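Local coordinates for lectin (Remusatia vivipara, PDB 3R0E), which probably binds mannose and agglutinates rabbit erythrocytes, this chain being the second bulb-type (beta-prism II) lectin domain of a longer secreted protein, at residues L9-V14 against G86-I91; N61-L66 against R80-Q85. All coordinates share one frame; numbering follows the deposited sequence.

In the fold
Read from the N terminus, the chain first lays down the strand 8-10 and reverses in the turn 10-13 into strand 14-16; some seventy residues later 86-91 returns beside it, so interaction 1 closes a loop that takes in most of the domain and pairs two strands of the three-stranded sheet. Interaction 2 lies within that loop and closes a much smaller one: 61-66, the turn joining strands 57-60 and 66-69, meets 80-85, the segment leading from strand 75-78 toward strand 89-92. Probable hydrogen bonds from Gly86 N to His62 O and between Ser11 OG and Asn61 O, with interaction 2, join the three-stranded sheet to the 57-60/66-69 hairpin of a four-stranded one.

Interaction 1 of 2, residues L9-V14 against G86-I91; sequences LFSGQV and GEYVLI
Leu9 and Leu90 face each other as a hydrogen-bonded antiparallel pair, and the backbone ladder they begin runs on to Tyr88. Leu90 N reaches Leu9 O at 2.7 Å, with Leu9 N to Leu90 O as its return bond, and Ser11 N continues the series to Tyr88 O. A side chain then takes over from the backbone: Tyr88 N gives its hydrogen to Ser11 OG at 2.8 Å. The hydroxyl is brought there by a first torsion of -60°, which sets OG beside its own backbone N, and OG is also hydrogen-bonded to Asn61 O. Ser11 is itself the second residue of a type II turn from Phe10 to Gln13, closed by Gln13 N to Phe10 O; the Gln13 side chain folds back so that OE1 accepts an almost linear bond (179°) from Phe10 N.

Apolar contacts divide between the faces of the sheet. On one, Leu9 CB meets Leu90 CB at 4.1 Å. On the other, Phe10 and Val89 project side by side, and Val89 CG2 lies over the ring face in a CH-pi contact, 3.9 Å from the Phe10 centroid. This second face packs against the chain of another protein, a basic side chain of which pairs with Glu87 OE1. The ladder to 89-92 makes 8-10 the outermost strand, within this chain, of a three-stranded antiparallel sheet in a beta-prism II lectin domain.

Interaction 2 of 2, residues N61-L66 against R80-Q85; sequences NHKGEL and RSSSKQ
Lys63 and Gln85 lean across one another at the surface, where a turn of the beta-prism II domain, 61-66, is flanked by the irregular segment 80-85. Bent at its second and third torsions, the lysine chain brings its CD in front of the Ser83 carbonyl oxygen, 3.5 Å from Ser83 O and nearly in line with the C=O bond, while its NZ remains 4.0 Å from Gln85 OE1, a loose approach. The backbone adds a direct link: Ser83 N donates to Lys63 O at 2.8 Å, in a bent bond (131°).

The turn is shaped from within by Asn61, whose OD1 accepts from Lys63 N, making an Asx turn, and from Glu65 N. These two donors come from opposite faces of the amide plane, so both sides of the group are held. Gly64, with backbone angles suited to glycine, brings its carbonyl against Ser81. Ser81 OG, placed between its backbone N and carbonyl carbon (chi1 66°), donates to Gly64 O from above the carbonyl plane and is also hydrogen-bonded to Ser79 OG.

Glu65 stretches alongside 80-82, its CG anti to the backbone N (chi1 -155°) and 3.8 Å from Ser81 N. Its OE1 lies 4.0 Å from Ser82 CB, and a water also bridges the two side chains: it accepts from Asn61 ND2, appears to donate to Glu65 OE1 at a separation short enough to leave its exact position doubtful, and forms a third hydrogen bond with Ser82 OG at 3.0 Å.

Interaction 1 of 2, residues L9-V14 against G86-I91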
loop_
_atom_site.group_PDB
_atom_site.type_symbol
_atom_site.label_atom_id
_atom_site.label_comp_id
_atom_site.label_asym_id
_atom_site.label_seq_id
_atom_site.Cartn_x
_atom_site.Cartn_y
_atom_site.Cartn_z
ATOM N N LEU B 9 5.921 2.250 2.702
ATOM C CA LEU B 9 6.580 3.541 2.888
ATOM C C LEU B 9 5.606 4.661 2.547
ATOM O O LEU B 9 5.189 4.801 1.398
ATOM C CB LEU B 9 7.850 3.635 2.044
ATOM C CG LEU B 9 8.860 4.738 2.347
ATOM C CD1 LEU B 9 9.588 4.464 3.654
ATOM C CD2 LEU B 9 9.850 4.836 1.192
ATOM N N PHE B 10 5.225 5.439 3.553
ATOM C CA PHE B 10 4.282 6.525 3.365
ATOM C C PHE B 10 5.043 7.799 3.078
ATOM O O PHE B 10 6.228 7.913 3.418
ATOM C CB PHE B 10 3.407 6.728 4.606
ATOM C CG PHE B 10 2.481 5.581 4.890
ATOM C CD1 PHE B 10 1.232 5.515 4.284
ATOM C CD2 PHE B 10 2.862 4.559 5.756
ATOM C CE1 PHE B 10 0.384 4.447 4.534
ATOM C CE2 PHE B 10 2.014 3.493 6.011
ATOM C CZ PHE B 10 0.772 3.438 5.413
ATOM N N SER B 11 4.342 8.756 2.470
ATOM C CA SER B 11 4.865 10.089 2.231
ATOM C C SER B 11 5.556 10.638 3.467
ATOM O O SER B 11 5.026 10.547 4.566
ATOM C CB SER B 11 3.722 11.022 1.798
ATOM O OG SER B 11 3.113 10.558 0.602
ATOM N N GLY B 12 6.749 11.196 3.282
ATOM C CA GLY B 12 7.526 11.734 4.400
ATOM C C GLY B 12 8.483 10.742 5.048
ATOM O O GLY B 12 9.448 11.151 5.684
ATOM N N GLN B 13 8.223 9.443 4.897
ATOM C CA GLN B 13 9.090 8.435 5.497
ATOM C C GLN B 13 10.365 8.263 4.673
ATOM O O GLN B 13 10.376 8.508 3.457
ATOM C CB GLN B 13 8.370 7.095 5.674
ATOM C CG GLN B 13 7.249 7.147 6.687
ATOM C CD GLN B 13 6.764 5.777 7.101
ATOM O OE1 GLN B 13 6.353 4.961 6.264
ATOM N NE2 GLN B 13 6.799 5.513 8.400
ATOM N N VAL B 14 11.430 7.839 5.350
ATOM C CA VAL B 14 12.756 7.779 4.758
ATOM C C VAL B 14 13.423 6.419 5.054
ATOM O O VAL B 14 13.320 5.901 6.172
ATOM C CB VAL B 14 13.613 8.964 5.269
ATOM C CG1 VAL B 14 15.070 8.751 4.998
ATOM C CG2 VAL B 14 13.173 10.268 4.616
ATOM N N GLY B 86 -1.118 15.029 -1.906
ATOM C CA GLY B 86 -1.802 14.275 -0.859
ATOM C C GLY B 86 -0.962 13.207 -0.185
ATOM O O GLY B 86 0.275 13.248 -0.209
ATOM N N GLU B 87 -1.650 12.244 0.418
ATOM C CA GLU B 87 -0.997 11.145 1.106
ATOM C C GLU B 87 -0.719 9.963 0.141
ATOM O O GLU B 87 -1.637 9.474 -0.511
ATOM C CB GLU B 87 -1.855 10.722 2.298
ATOM C CG GLU B 87 -1.214 9.668 3.209
ATOM C CD GLU B 87 -2.128 9.240 4.369
ATOM O OE1 GLU B 87 -1.671 8.425 5.197
ATOM O OE2 GLU B 87 -3.294 9.717 4.454
ATOM N N TYR B 88 0.540 9.524 0.050
ATOM C CA TYR B 88 0.907 8.392 -0.805
ATOM C C TYR B 88 1.558 7.252 -0.027
ATOM O O TYR B 88 2.131 7.465 1.042
ATOM C CB TYR B 88 1.832 8.838 -1.943
ATOM C CG TYR B 88 1.128 9.662 -2.997
ATOM C CD1 TYR B 88 0.793 11.004 -2.762
ATOM C CD2 TYR B 88 0.792 9.106 -4.231
ATOM C CE1 TYR B 88 0.147 11.755 -3.705
ATOM C CE2 TYR B 88 0.149 9.865 -5.200
ATOM C CZ TYR B 88 -0.176 11.189 -4.928
ATOM O OH TYR B 88 -0.814 11.945 -5.888
ATOM N N VAL B 89 1.465 6.043 -0.569
ATOM C CA VAL B 89 2.112 4.879 0.022
ATOM C C VAL B 89 2.826 4.076 -1.064
ATOM O O VAL B 89 2.290 3.899 -2.162
ATOM C CB VAL B 89 1.101 3.987 0.810
ATOM C CG1 VAL B 89 0.024 3.407 -0.096
ATOM C CG2 VAL B 89 1.822 2.879 1.594
ATOM N N LEU B 90 4.043 3.631 -0.759
ATOM C CA LEU B 90 4.740 2.634 -1.565
ATOM C C LEU B 90 4.528 1.284 -0.886
ATOM O O LEU B 90 4.858 1.116 0.293
ATOM C CB LEU B 90 6.241 2.959 -1.681
ATOM C CG LEU B 90 7.202 1.909 -2.274
ATOM C CD1 LEU B 90 6.965 1.654 -3.766
ATOM C CD2 LEU B 90 8.669 2.314 -2.036
ATOM N N ILE B 91 3.955 0.329 -1.603
ATOM C CA ILE B 91 3.782 -1.006 -1.041
ATOM C C ILE B 91 4.697 -2.002 -1.752
ATOM O O ILE B 91 4.656 -2.139 -2.975
ATOM C CB ILE B 91 2.313 -1.485 -1.099
ATOM C CG1 ILE B 91 1.369 -0.434 -0.505
ATOM C CG2 ILE B 91 2.140 -2.831 -0.367
ATOM C CD1 ILE B 91 -0.089 -0.762 -0.656
#

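Interaction 2 of 2, residues N61-L66 against R80-Q85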
loop_
_atom_site.group_PDB
_atom_site.type_symbol
_atom_site.label_atom_id
_atom_site.label_comp_id
_atom_site.label_asym_id
_atom_site.label_seq_id
_atom_site.Cartn_x
_atom_site.Cartn_y
_atom_site.Cartn_z
ATOM N N ASN B 61 7.514 11.535 -1.565
ATOM C CA ASN B 61 6.920 12.838 -1.231
ATOM C C ASN B 61 5.394 12.808 -1.236
ATOM O O ASN B 61 4.783 11.738 -1.376
ATOM C CB ASN B 61 7.493 13.974 -2.086
ATOM C CG ASN B 61 7.044 13.926 -3.552
ATOM O OD1 ASN B 61 6.067 13.251 -3.915
ATOM N ND2 ASN B 61 7.757 14.672 -4.399
ATOM N N HIS B 62 4.779 13.970 -1.066
ATOM C CA HIS B 62 3.323 14.042 -0.975
ATOM C C HIS B 62 2.654 14.313 -2.324
ATOM O O HIS B 62 1.482 14.705 -2.387
ATOM C CB HIS B 62 2.910 15.053 0.087
ATOM C CG HIS B 62 3.291 14.647 1.474
ATOM N ND1 HIS B 62 2.366 14.236 2.411
ATOM C CD2 HIS B 62 4.498 14.581 2.083
ATOM C CE1 HIS B 62 2.986 13.940 3.538
ATOM N NE2 HIS B 62 4.280 14.142 3.365
ATOM N N LYS B 63 3.407 14.078 -3.402
ATOM C CA LYS B 63 2.857 14.083 -4.762
ATOM C C LYS B 63 3.038 12.711 -5.404
ATOM O O LYS B 63 2.686 12.514 -6.565
ATOM C CB LYS B 63 3.530 15.150 -5.634
ATOM C CG LYS B 63 3.708 16.525 -4.987
ATOM C CD LYS B 63 2.786 17.549 -5.606
ATOM C CE LYS B 63 3.532 18.872 -5.848
ATOM N NZ LYS B 63 2.614 20.062 -5.905
ATOM N N GLY B 64 3.599 11.766 -4.652
ATOM C CA GLY B 64 3.767 10.401 -5.142
ATOM C C GLY B 64 5.061 10.157 -5.881
ATOM O O GLY B 64 5.218 9.129 -6.540
ATOM N N GLU B 65 5.998 11.090 -5.777
ATOM C CA GLU B 65 7.305 10.909 -6.393
ATOM C C GLU B 65 8.301 10.282 -5.427
ATOM O O GLU B 65 8.489 10.764 -4.316
ATOM C CB GLU B 65 7.859 12.231 -6.933
ATOM C CG GLU B 65 8.853 12.030 -8.078
ATOM C CD GLU B 65 9.468 13.332 -8.594
ATOM O OE1 GLU B 65 8.897 14.422 -8.353
ATOM O OE2 GLU B 65 10.533 13.260 -9.247
ATOM N N LEU B 66 8.933 9.204 -5.869
ATOM C CA LEU B 66 9.932 8.517 -5.078
ATOM C C LEU B 66 11.332 8.952 -5.514
ATOM O O LEU B 66 11.679 8.873 -6.692
ATOM C CB LEU B 66 9.756 7.010 -5.236
ATOM C CG LEU B 66 10.547 6.097 -4.311
ATOM C CD1 LEU B 66 10.015 6.153 -2.883
ATOM C CD2 LEU B 66 10.485 4.680 -4.851
ATOM N N ARG B 80 9.939 9.831 -11.140
ATOM C CA ARG B 80 9.347 10.767 -12.110
ATOM C C ARG B 80 7.833 10.604 -12.255
ATOM O O ARG B 80 7.291 10.658 -13.362
ATOM C CB ARG B 80 10.052 10.648 -13.470
ATOM C CG ARG B 80 11.387 11.370 -13.506
ATOM C CD ARG B 80 12.382 10.688 -14.421
ATOM N NE ARG B 80 13.720 11.238 -14.203
ATOM C CZ ARG B 80 14.823 10.849 -14.842
ATOM N NH1 ARG B 80 14.778 9.889 -15.767
ATOM N NH2 ARG B 80 15.984 11.427 -14.551
ATOM N N SER B 81 7.160 10.421 -11.124
ATOM C CA SER B 81 5.749 10.075 -11.112
ATOM C C SER B 81 4.899 11.104 -10.360
ATOM O O SER B 81 3.844 10.772 -9.830
ATOM C CB SER B 81 5.566 8.664 -10.532
ATOM O OG SER B 81 5.936 8.589 -9.152
ATOM N N SER B 82 5.341 12.357 -10.342
ATOM C CA SER B 82 4.606 13.434 -9.668
ATOM C C SER B 82 3.133 13.453 -10.062
ATOM O O SER B 82 2.792 13.312 -11.236
ATOM C CB SER B 82 5.247 14.793 -9.959
ATOM O OG SER B 82 4.926 15.743 -8.948
ATOM N N SER B 83 2.269 13.612 -9.065
ATOM C CA SER B 83 0.817 13.611 -9.256
ATOM C C SER B 83 0.169 14.619 -8.290
ATOM O O SER B 83 0.838 15.500 -7.751
ATOM C CB SER B 83 0.268 12.192 -9.059
ATOM O OG SER B 83 -1.150 12.152 -9.082
ATOM N N LYS B 84 -1.131 14.490 -8.073
ATOM C CA LYS B 84 -1.870 15.432 -7.242
ATOM C C LYS B 84 -1.424 15.370 -5.763
ATOM O O LYS B 84 -1.148 14.293 -5.227
ATOM C CB LYS B 84 -3.375 15.168 -7.393
ATOM C CG LYS B 84 -4.279 16.160 -6.685
ATOM C CD LYS B 84 -5.620 15.513 -6.285
ATOM C CE LYS B 84 -6.274 16.281 -5.122
ATOM N NZ LYS B 84 -7.636 15.752 -4.803
ATOM N N GLN B 85 -1.351 16.533 -5.123
ATOM C CA GLN B 85 -0.959 16.644 -3.729
ATOM C C GLN B 85 -1.793 15.731 -2.818
ATOM O O GLN B 85 -3.024 15.663 -2.946
ATOM C CB GLN B 85 -1.108 18.093 -3.281
ATOM C CG GLN B 85 -0.914 18.322 -1.789
ATOM C CD GLN B 85 0.471 18.826 -1.437
ATOM O OE1 GLN B 85 1.170 19.402 -2.274
ATOM N NE2 GLN B 85 0.869 18.630 -0.185
HETATM O O HOH W 1 7.261 15.758 -7.100
#